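Long-range contacts in peptidase M16 inactive domain family protein (Pseudomonas fluorescens, PDB 3GWB), which is of unproven activity but belongs to the M16 metallopeptidase family, whose members are generally hydrolases, and carries a domain classed as inactive: residues L153-R158 with K412-S417; M253-G258 with P311-L316; G161-A166 with M306-P311. One frame throughout, in Å; residues are numbered along the deposited sequence.

Contact 1 of 3, residues L153-R158 with K412-S417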
loop_
_atom_site.group_PDB
_atom_site.type_symbol
_atom_site.label_atom_id
_atom_site.label_comp_id
_atom_site.label_asym_id
_atom_site.label_seq_id
_atom_site.Cartn_x
_atom_site.Cartn_y
_atom_site.Cartn_z
ATOM N N LEU A 153 -17.969 5.243 8.748
ATOM C CA LEU A 153 -18.297 6.668 8.724
ATOM C C LEU A 153 -19.510 6.961 9.599
ATOM O O LEU A 153 -19.508 7.916 10.376
ATOM C CB LEU A 153 -18.579 7.138 7.290
ATOM C CG LEU A 153 -17.413 7.076 6.301
ATOM C CD1 LEU A 153 -17.847 7.669 4.972
ATOM C CD2 LEU A 153 -16.217 7.845 6.855
ATOM N N GLU A 154 -20.546 6.132 9.467
ATOM C CA GLU A 154 -21.770 6.289 10.250
ATOM C C GLU A 154 -21.510 6.031 11.734
ATOM O O GLU A 154 -22.038 6.738 12.591
ATOM C CB GLU A 154 -22.848 5.324 9.738
ATOM C CG GLU A 154 -24.117 5.240 10.589
ATOM C CD GLU A 154 -24.869 6.558 10.681
ATOM O OE1 GLU A 154 -24.784 7.363 9.729
ATOM O OE2 GLU A 154 -25.560 6.780 11.701
ATOM N N LEU A 155 -20.699 5.019 12.033
ATOM C CA LEU A 155 -20.388 4.687 13.420
ATOM C C LEU A 155 -19.669 5.843 14.109
ATOM O O LEU A 155 -19.963 6.172 15.260
ATOM C CB LEU A 155 -19.531 3.416 13.483
ATOM C CG LEU A 155 -19.134 2.915 14.876
ATOM C CD1 LEU A 155 -20.368 2.757 15.744
ATOM C CD2 LEU A 155 -18.400 1.586 14.751
HETATM N N MSE A 156 -18.728 6.466 13.407
HETATM C CA MSE A 156 -18.000 7.591 13.976
HETATM C C MSE A 156 -18.929 8.784 14.193
HETATM O O MSE A 156 -18.695 9.596 15.081
HETATM C CB MSE A 156 -16.817 7.983 13.083
HETATM C CG MSE A 156 -15.630 7.015 13.159
HETATM SE SE MSE A 156 -14.918 6.841 14.830
HETATM C CE MSE A 156 -13.772 8.232 14.871
ATOM N N LYS A 157 -19.986 8.888 13.393
ATOM C CA LYS A 157 -20.943 9.983 13.548
ATOM C C LYS A 157 -21.770 9.796 14.819
ATOM O O LYS A 157 -21.972 10.739 15.587
ATOM C CB LYS A 157 -21.896 10.049 12.353
ATOM C CG LYS A 157 -21.234 10.341 11.014
ATOM C CD LYS A 157 -22.268 10.367 9.883
ATOM C CE LYS A 157 -21.600 10.495 8.526
ATOM N NZ LYS A 157 -22.586 10.395 7.414
ATOM N N ARG A 158 -22.257 8.576 15.027
ATOM C CA ARG A 158 -23.070 8.253 16.197
ATOM C C ARG A 158 -22.264 8.355 17.487
ATOM O O ARG A 158 -22.776 8.764 18.528
ATOM C CB ARG A 158 -23.642 6.838 16.059
ATOM C CG ARG A 158 -24.776 6.712 15.045
ATOM C CD ARG A 158 -24.991 5.265 14.632
ATOM N NE ARG A 158 -26.103 5.121 13.697
ATOM C CZ ARG A 158 -27.373 4.990 14.064
ATOM N NH1 ARG A 158 -27.690 4.978 15.351
ATOM N NH2 ARG A 158 -28.327 4.885 13.147
ATOM N N LYS A 412 -23.072 0.444 26.849
ATOM C CA LYS A 412 -22.740 1.668 26.126
ATOM C C LYS A 412 -22.384 1.484 24.656
ATOM O O LYS A 412 -22.119 2.464 23.956
ATOM C CB LYS A 412 -21.583 2.388 26.823
ATOM C CG LYS A 412 -21.875 2.859 28.238
ATOM C CD LYS A 412 -20.705 3.670 28.762
ATOM C CE LYS A 412 -20.994 4.322 30.114
ATOM N NZ LYS A 412 -21.185 3.322 31.195
HETATM N N MSE A 413 -22.384 0.242 24.187
HETATM C CA MSE A 413 -22.028 -0.038 22.800
HETATM C C MSE A 413 -22.965 0.546 21.756
HETATM O O MSE A 413 -24.193 0.504 21.890
HETATM C CB MSE A 413 -21.897 -1.548 22.570
HETATM C CG MSE A 413 -20.547 -2.126 22.986
HETATM SE SE MSE A 413 -19.177 -1.674 21.882
HETATM C CE MSE A 413 -18.212 -3.187 21.923
ATOM N N VAL A 414 -22.349 1.113 20.725
ATOM C CA VAL A 414 -23.055 1.689 19.592
ATOM C C VAL A 414 -22.762 0.699 18.479
ATOM O O VAL A 414 -21.598 0.407 18.186
ATOM C CB VAL A 414 -22.483 3.064 19.211
ATOM C CG1 VAL A 414 -23.197 3.603 17.977
ATOM C CG2 VAL A 414 -22.632 4.022 20.376
ATOM N N ILE A 415 -23.809 0.167 17.868
ATOM C CA ILE A 415 -23.624 -0.819 16.823
ATOM C C ILE A 415 -24.125 -0.367 15.459
ATOM O O ILE A 415 -25.198 0.218 15.333
ATOM C CB ILE A 415 -24.316 -2.119 17.217
ATOM C CG1 ILE A 415 -23.829 -2.540 18.606
ATOM C CG2 ILE A 415 -24.030 -3.202 16.191
ATOM C CD1 ILE A 415 -24.644 -3.644 19.224
ATOM N N VAL A 416 -23.327 -0.647 14.437
ATOM C CA VAL A 416 -23.683 -0.284 13.079
ATOM C C VAL A 416 -23.308 -1.412 12.137
ATOM O O VAL A 416 -22.150 -1.833 12.083
ATOM C CB VAL A 416 -22.956 1.002 12.630
ATOM C CG1 VAL A 416 -23.329 1.333 11.193
ATOM C CG2 VAL A 416 -23.316 2.152 13.556
ATOM N N SER A 417 -24.297 -1.904 11.402
ATOM C CA SER A 417 -24.078 -2.973 10.443
ATOM C C SER A 417 -24.444 -2.490 9.046
ATOM O O SER A 417 -25.309 -1.632 8.882
ATOM C CB SER A 417 -24.930 -4.191 10.801
ATOM O OG SER A 417 -26.302 -3.847 10.840
#
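The CA atoms of L155 and V416 come nearest, at 6.0 Å, where helix 153-158 runs nearly antiparallel to strand 414-417, the axes of these short segments making an angle of 159°. Three residues of the helix, E154, L155 and R158, meet two valines that project from the same side of the strand. L155 is buried and touches both valines. With CG anti to the backbone N (chi1 -179°), its CD1 is carried to the strand and settles between them, 3.7 Å from V414 CG1 and equally 3.7 Å from V416 CG2. The same methyl also lies against the backbone, 3.6 Å from V414 O. One turn further along the helix, R158 lays the aliphatic part of its side chain across both valines: CB rests 3.8 Å from V414 CG1, while CD packs 3.7 Å from V416 CG2. The other methyl of V416 is met by E154, whose side chain crosses it at about a right angle, CG to CG1. E154 then bends back to R158 in a salt bridge spaced one helical turn, with R158 NE 2.7 Å from E154 OE2; the hydrogen-bond angle there is poor, and the bond weak. R158 NH1 has a further, weak bond to S239 OG. Strand 414-419 lies inside a five-strand sheet, between strands 239-244 and 249-257. The arrangement is alpha/beta layering: helix 147-160 packs on the valine face, L155 reaching on to M253, A255 and M313, whereas I415 on the reverse face meets L327 and Q331 of helix 323-340.

Contact 2 of 3, residues M253-G258 with P311-L316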
loop_
_atom_site.group_PDB
_atom_site.type_symbol
_atom_site.label_atom_id
_atom_site.label_comp_id
_atom_site.label_asym_id
_atom_site.label_seq_id
_atom_site.Cartn_x
_atom_site.Cartn_y
_atom_site.Cartn_z
HETATM N N MSE A 253 -19.930 -3.707 13.073
HETATM C CA MSE A 253 -19.032 -2.846 13.826
HETATM C C MSE A 253 -19.681 -2.444 15.141
HETATM O O MSE A 253 -20.828 -1.998 15.167
HETATM C CB MSE A 253 -18.695 -1.591 13.021
HETATM C CG MSE A 253 -18.068 -1.868 11.672
HETATM SE SE MSE A 253 -17.447 -0.344 10.959
HETATM C CE MSE A 253 -16.028 -0.067 11.971
ATOM N N LEU A 254 -18.947 -2.625 16.231
ATOM C CA LEU A 254 -19.434 -2.267 17.556
ATOM C C LEU A 254 -18.405 -1.321 18.136
ATOM O O LEU A 254 -17.210 -1.481 17.896
ATOM C CB LEU A 254 -19.559 -3.498 18.456
ATOM C CG LEU A 254 -20.460 -4.643 17.993
ATOM C CD1 LEU A 254 -19.754 -5.444 16.909
ATOM C CD2 LEU A 254 -20.784 -5.545 19.177
ATOM N N ALA A 255 -18.857 -0.337 18.905
ATOM C CA ALA A 255 -17.929 0.618 19.474
ATOM C C ALA A 255 -18.534 1.480 20.565
ATOM O O ALA A 255 -19.750 1.527 20.746
ATOM C CB ALA A 255 -17.375 1.520 18.363
ATOM N N GLN A 256 -17.645 2.156 21.283
ATOM C CA GLN A 256 -17.996 3.075 22.350
ATOM C C GLN A 256 -16.727 3.856 22.601
ATOM O O GLN A 256 -15.673 3.511 22.060
ATOM C CB GLN A 256 -18.435 2.331 23.613
ATOM C CG GLN A 256 -17.479 1.274 24.126
ATOM C CD GLN A 256 -18.022 0.591 25.375
ATOM O OE1 GLN A 256 -17.901 1.114 26.491
ATOM N NE2 GLN A 256 -18.647 -0.564 25.190
ATOM N N LEU A 257 -16.817 4.912 23.399
ATOM C CA LEU A 257 -15.645 5.722 23.678
ATOM C C LEU A 257 -14.610 4.936 24.462
ATOM O O LEU A 257 -14.931 4.285 25.455
ATOM C CB LEU A 257 -16.038 6.977 24.457
ATOM C CG LEU A 257 -16.907 7.985 23.705
ATOM C CD1 LEU A 257 -17.166 9.203 24.593
ATOM C CD2 LEU A 257 -16.201 8.407 22.424
ATOM N N GLY A 258 -13.367 4.993 24.000
ATOM C CA GLY A 258 -12.293 4.290 24.671
ATOM C C GLY A 258 -11.544 5.250 25.568
ATOM O O GLY A 258 -12.146 6.115 26.204
ATOM N N PRO A 311 -11.841 6.023 20.114
ATOM C CA PRO A 311 -12.820 4.947 20.232
ATOM C C PRO A 311 -12.263 3.549 20.521
ATOM O O PRO A 311 -11.076 3.276 20.339
ATOM C CB PRO A 311 -13.508 4.996 18.883
ATOM C CG PRO A 311 -12.326 5.249 17.966
ATOM C CD PRO A 311 -11.552 6.327 18.698
ATOM N N PHE A 312 -13.144 2.683 21.005
ATOM C CA PHE A 312 -12.824 1.286 21.227
ATOM C C PHE A 312 -13.760 0.687 20.192
ATOM O O PHE A 312 -14.955 1.012 20.170
ATOM C CB PHE A 312 -13.229 0.787 22.611
ATOM C CG PHE A 312 -13.240 -0.716 22.709
ATOM C CD1 PHE A 312 -12.046 -1.435 22.790
ATOM C CD2 PHE A 312 -14.442 -1.421 22.647
ATOM C CE1 PHE A 312 -12.051 -2.835 22.787
ATOM C CE2 PHE A 312 -14.461 -2.821 22.643
ATOM C CZ PHE A 312 -13.261 -3.530 22.720
HETATM N N MSE A 313 -13.233 -0.185 19.342
HETATM C CA MSE A 313 -14.043 -0.751 18.283
HETATM C C MSE A 313 -13.759 -2.219 17.993
HETATM O O MSE A 313 -12.629 -2.683 18.131
HETATM C CB MSE A 313 -13.816 0.079 17.018
HETATM C CG MSE A 313 -14.779 -0.166 15.881
HETATM SE SE MSE A 313 -14.442 1.011 14.548
HETATM C CE MSE A 313 -14.507 2.570 15.458
ATOM N N ILE A 314 -14.807 -2.936 17.603
ATOM C CA ILE A 314 -14.715 -4.345 17.239
ATOM C C ILE A 314 -15.324 -4.430 15.853
ATOM O O ILE A 314 -16.396 -3.874 15.619
ATOM C CB ILE A 314 -15.562 -5.246 18.150
ATOM C CG1 ILE A 314 -15.023 -5.208 19.577
ATOM C CG2 ILE A 314 -15.576 -6.671 17.594
ATOM C CD1 ILE A 314 -15.918 -5.926 20.572
ATOM N N ASN A 315 -14.655 -5.112 14.932
ATOM C CA ASN A 315 -15.208 -5.236 13.588
ATOM C C ASN A 315 -14.956 -6.593 12.952
ATOM O O ASN A 315 -13.953 -7.251 13.224
ATOM C CB ASN A 315 -14.655 -4.142 12.680
ATOM C CG ASN A 315 -13.172 -4.265 12.470
ATOM O OD1 ASN A 315 -12.377 -3.953 13.358
ATOM N ND2 ASN A 315 -12.782 -4.737 11.294
ATOM N N LEU A 316 -15.889 -7.005 12.102
ATOM C CA LEU A 316 -15.787 -8.277 11.408
ATOM C C LEU A 316 -16.785 -8.304 10.264
ATOM O O LEU A 316 -17.633 -7.413 10.131
ATOM C CB LEU A 316 -16.075 -9.447 12.360
ATOM C CG LEU A 316 -17.530 -9.643 12.814
ATOM C CD1 LEU A 316 -17.705 -11.029 13.414
ATOM C CD2 LEU A 316 -17.904 -8.577 13.821
#
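M253 and M313, both present as selenomethionine, are turned toward each other by different first torsions: M253 has CG beside its backbone N (chi1 -58°), M313 has CG anti to its own backbone N (chi1 -168°), and each chain runs extended and then bends at its last torsion. The two side chains meet aslant, M253 CE lying 3.2 Å from M313 SE, a separation so short that the exact placing of the methyl is doubtful. A255 shares this face, its CB 4.0 Å from M313 CG. The backbones beneath are antiparallel, with an angle of 174° between the short strand segments. They are not a hairpin, for the 52 residues between them include two helices. L254 and I314 form one hydrogen-bonded pair, with L254 N 2.9 Å from I314 O and I314 N 2.8 Å from L254 O. Q256 and F312 form the next, F312 N standing 2.9 Å from Q256 O and the return bond being slightly longer. Between them, A255 and M313 make a non-hydrogen-bonded pair, where M313 CA comes 3.3 Å from L254 O in a CA-H...O contact. On the reverse face, L254 and I314 touch through their CB atoms, and Q256 CG approaches F312 CD2 at 4.3 Å, oblique to the ring; Q256 NE2 hydrogen-bonds to N409 O. In the five-strand sheet, 249-257 is the middle strand and 311-319 its inner neighbour, flanked by 414-419 and 299-303 respectively. Helix 147-160 covers the M253 face through A151, and helix 323-340 covers the other, with L327 on L254 and V330 on I314.

Contact 3 of 3, residues G161-A166 with M306-P311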
loop_
_atom_site.group_PDB
_atom_site.type_symbol
_atom_site.label_atom_id
_atom_site.label_comp_id
_atom_site.label_asym_id
_atom_site.label_seq_id
_atom_site.Cartn_x
_atom_site.Cartn_y
_atom_site.Cartn_z
ATOM N N GLY A 161 -20.927 12.587 17.429
ATOM C CA GLY A 161 -21.846 13.685 17.157
ATOM C C GLY A 161 -21.212 14.897 16.481
ATOM O O GLY A 161 -20.755 14.807 15.340
ATOM N N THR A 162 -21.181 16.035 17.174
ATOM C CA THR A 162 -20.610 17.255 16.603
ATOM C C THR A 162 -19.139 17.453 16.950
ATOM O O THR A 162 -18.531 18.465 16.585
ATOM C CB THR A 162 -21.387 18.513 17.055
ATOM O OG1 THR A 162 -21.531 18.504 18.481
ATOM C CG2 THR A 162 -22.757 18.551 16.410
ATOM N N HIS A 163 -18.573 16.486 17.660
ATOM C CA HIS A 163 -17.175 16.547 18.057
ATOM C C HIS A 163 -16.285 16.491 16.810
ATOM O O HIS A 163 -16.604 15.798 15.846
ATOM C CB HIS A 163 -16.852 15.372 18.974
ATOM C CG HIS A 163 -15.458 15.392 19.504
ATOM N ND1 HIS A 163 -15.106 16.080 20.643
ATOM C CD2 HIS A 163 -14.319 14.837 19.029
ATOM C CE1 HIS A 163 -13.809 15.946 20.851
ATOM N NE2 HIS A 163 -13.306 15.196 19.886
ATOM N N PRO A 164 -15.157 17.223 16.816
ATOM C CA PRO A 164 -14.218 17.259 15.686
ATOM C C PRO A 164 -13.715 15.903 15.168
ATOM O O PRO A 164 -13.232 15.820 14.037
ATOM C CB PRO A 164 -13.085 18.142 16.212
ATOM C CG PRO A 164 -13.825 19.120 17.069
ATOM C CD PRO A 164 -14.779 18.222 17.834
ATOM N N TYR A 165 -13.815 14.847 15.978
ATOM C CA TYR A 165 -13.374 13.519 15.537
ATOM C C TYR A 165 -14.444 12.800 14.723
ATOM O O TYR A 165 -14.156 11.810 14.055
ATOM C CB TYR A 165 -13.017 12.610 16.720
ATOM C CG TYR A 165 -11.767 12.968 17.497
ATOM C CD1 TYR A 165 -10.798 13.824 16.972
ATOM C CD2 TYR A 165 -11.548 12.420 18.760
ATOM C CE1 TYR A 165 -9.635 14.122 17.698
ATOM C CE2 TYR A 165 -10.405 12.704 19.486
ATOM C CZ TYR A 165 -9.451 13.554 18.956
ATOM O OH TYR A 165 -8.329 13.828 19.696
ATOM N N ALA A 166 -15.676 13.291 14.783
ATOM C CA ALA A 166 -16.778 12.657 14.073
ATOM C C ALA A 166 -16.652 12.582 12.548
ATOM O O ALA A 166 -16.844 11.518 11.962
ATOM C CB ALA A 166 -18.083 13.352 14.439
HETATM N N MSE A 306 -6.455 8.872 21.445
HETATM C CA MSE A 306 -6.074 10.127 20.821
HETATM C C MSE A 306 -5.983 11.201 21.891
HETATM O O MSE A 306 -6.094 10.898 23.080
HETATM C CB MSE A 306 -7.102 10.513 19.762
HETATM C CG MSE A 306 -7.248 9.482 18.654
HETATM SE SE MSE A 306 -8.328 10.043 17.318
HETATM C CE MSE A 306 -9.866 9.395 17.845
ATOM N N GLN A 307 -5.772 12.449 21.475
ATOM C CA GLN A 307 -5.661 13.555 22.420
ATOM C C GLN A 307 -6.890 13.520 23.312
ATOM O O GLN A 307 -6.786 13.614 24.530
ATOM C CB GLN A 307 -5.582 14.887 21.676
ATOM C CG GLN A 307 -5.137 16.059 22.535
ATOM C CD GLN A 307 -4.960 17.332 21.717
ATOM O OE1 GLN A 307 -5.935 17.924 21.248
ATOM N NE2 GLN A 307 -3.707 17.750 21.532
ATOM N N ALA A 308 -8.056 13.392 22.693
ATOM C CA ALA A 308 -9.301 13.293 23.437
ATOM C C ALA A 308 -9.633 11.806 23.411
ATOM O O ALA A 308 -8.924 11.027 22.770
ATOM C CB ALA A 308 -10.398 14.097 22.754
ATOM N N ARG A 309 -10.697 11.401 24.096
ATOM C CA ARG A 309 -11.061 9.992 24.118
ATOM C C ARG A 309 -11.243 9.411 22.723
ATOM O O ARG A 309 -12.117 9.836 21.955
ATOM C CB ARG A 309 -12.335 9.774 24.930
ATOM C CG ARG A 309 -12.136 9.933 26.424
ATOM C CD ARG A 309 -13.438 9.711 27.165
ATOM N NE ARG A 309 -13.824 8.304 27.225
ATOM C CZ ARG A 309 -15.026 7.886 27.608
ATOM N NH1 ARG A 309 -15.951 8.771 27.953
ATOM N NH2 ARG A 309 -15.304 6.591 27.664
ATOM N N GLY A 310 -10.394 8.442 22.399
ATOM C CA GLY A 310 -10.468 7.790 21.109
ATOM C C GLY A 310 -11.475 6.667 21.220
ATOM O O GLY A 310 -11.926 6.353 22.316
ATOM N N PRO A 311 -11.841 6.023 20.114
ATOM C CA PRO A 311 -12.820 4.947 20.232
ATOM C C PRO A 311 -12.263 3.549 20.521
ATOM O O PRO A 311 -11.076 3.276 20.339
ATOM C CB PRO A 311 -13.508 4.996 18.883
ATOM C CG PRO A 311 -12.326 5.249 17.966
ATOM C CD PRO A 311 -11.552 6.327 18.698
#
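Y165 reaches across to M306 and A308 from a type I turn, H163 to A166, and the CD2, CE2 side of its ring and the hydroxyl carry the contact. CB itself lies in the plane of the H163 ring, at its edge. A first torsion of -70°, with CG anti to the carbonyl carbon, sends the ring out toward residues 306-309. CG and CD2 come under the terminal methyl of M306, CD2 at 3.6 Å from M306 CE, while R309 O stands near the ring plane at the CD2 edge. CE2 meets the A308 methyl obliquely, 3.6 Å to A308 CB, and CZ comes near M306 CB. The hydroxyl ends the run: Y165 OH accepts a nearly straight hydrogen bond from A308 N, 3.0 Å long with an angle of 164°. Q307 N is also close to it, but that N-H bonds to D93 OD2. Over the ring centre sits the selenium of selenomethionine M306, SE 4.0 Å from the Y165 centroid and only 13° off its normal, a Met-aromatic contact in which the two side chains run past each other in opposite directions. The H163 ring lies toward the rim of the other face. With a phenylalanine here the hydroxyl is gone, and the A308 N-H would probably be left without its acceptor. The turn follows helix 147-160, whose Y160 packs on H163 and bonds R309 O through its hydroxyl. Residues 306-310 lie in the loop between strands 299-303 and 311-319, and D93, between strands 85-90 and 95-102, ties this corner to the six-strand sheet.

In the fold
Contact 2 lies within the five-strand sheet, and contact 1, its centre about 8 Å away, packs helix 147-160 onto the adjoining strand 414-419. Contact 3 is about 13 Å from the centre of each, at the end of that sheet where strand 311-319 begins; it shares P311 with contact 2, while its residues 161-166 follow the helix of contact 1. Along the chain, contact 1 encloses the other two, whose segments alternate: 161-166, 253-258, 306-311, 311-316. G258 N to G310 O, 2.6 Å apart, probably bonds contacts 2 and 3. One helix from the earlier part of the chain is thus held against the later sheet by its side and by the loop after it.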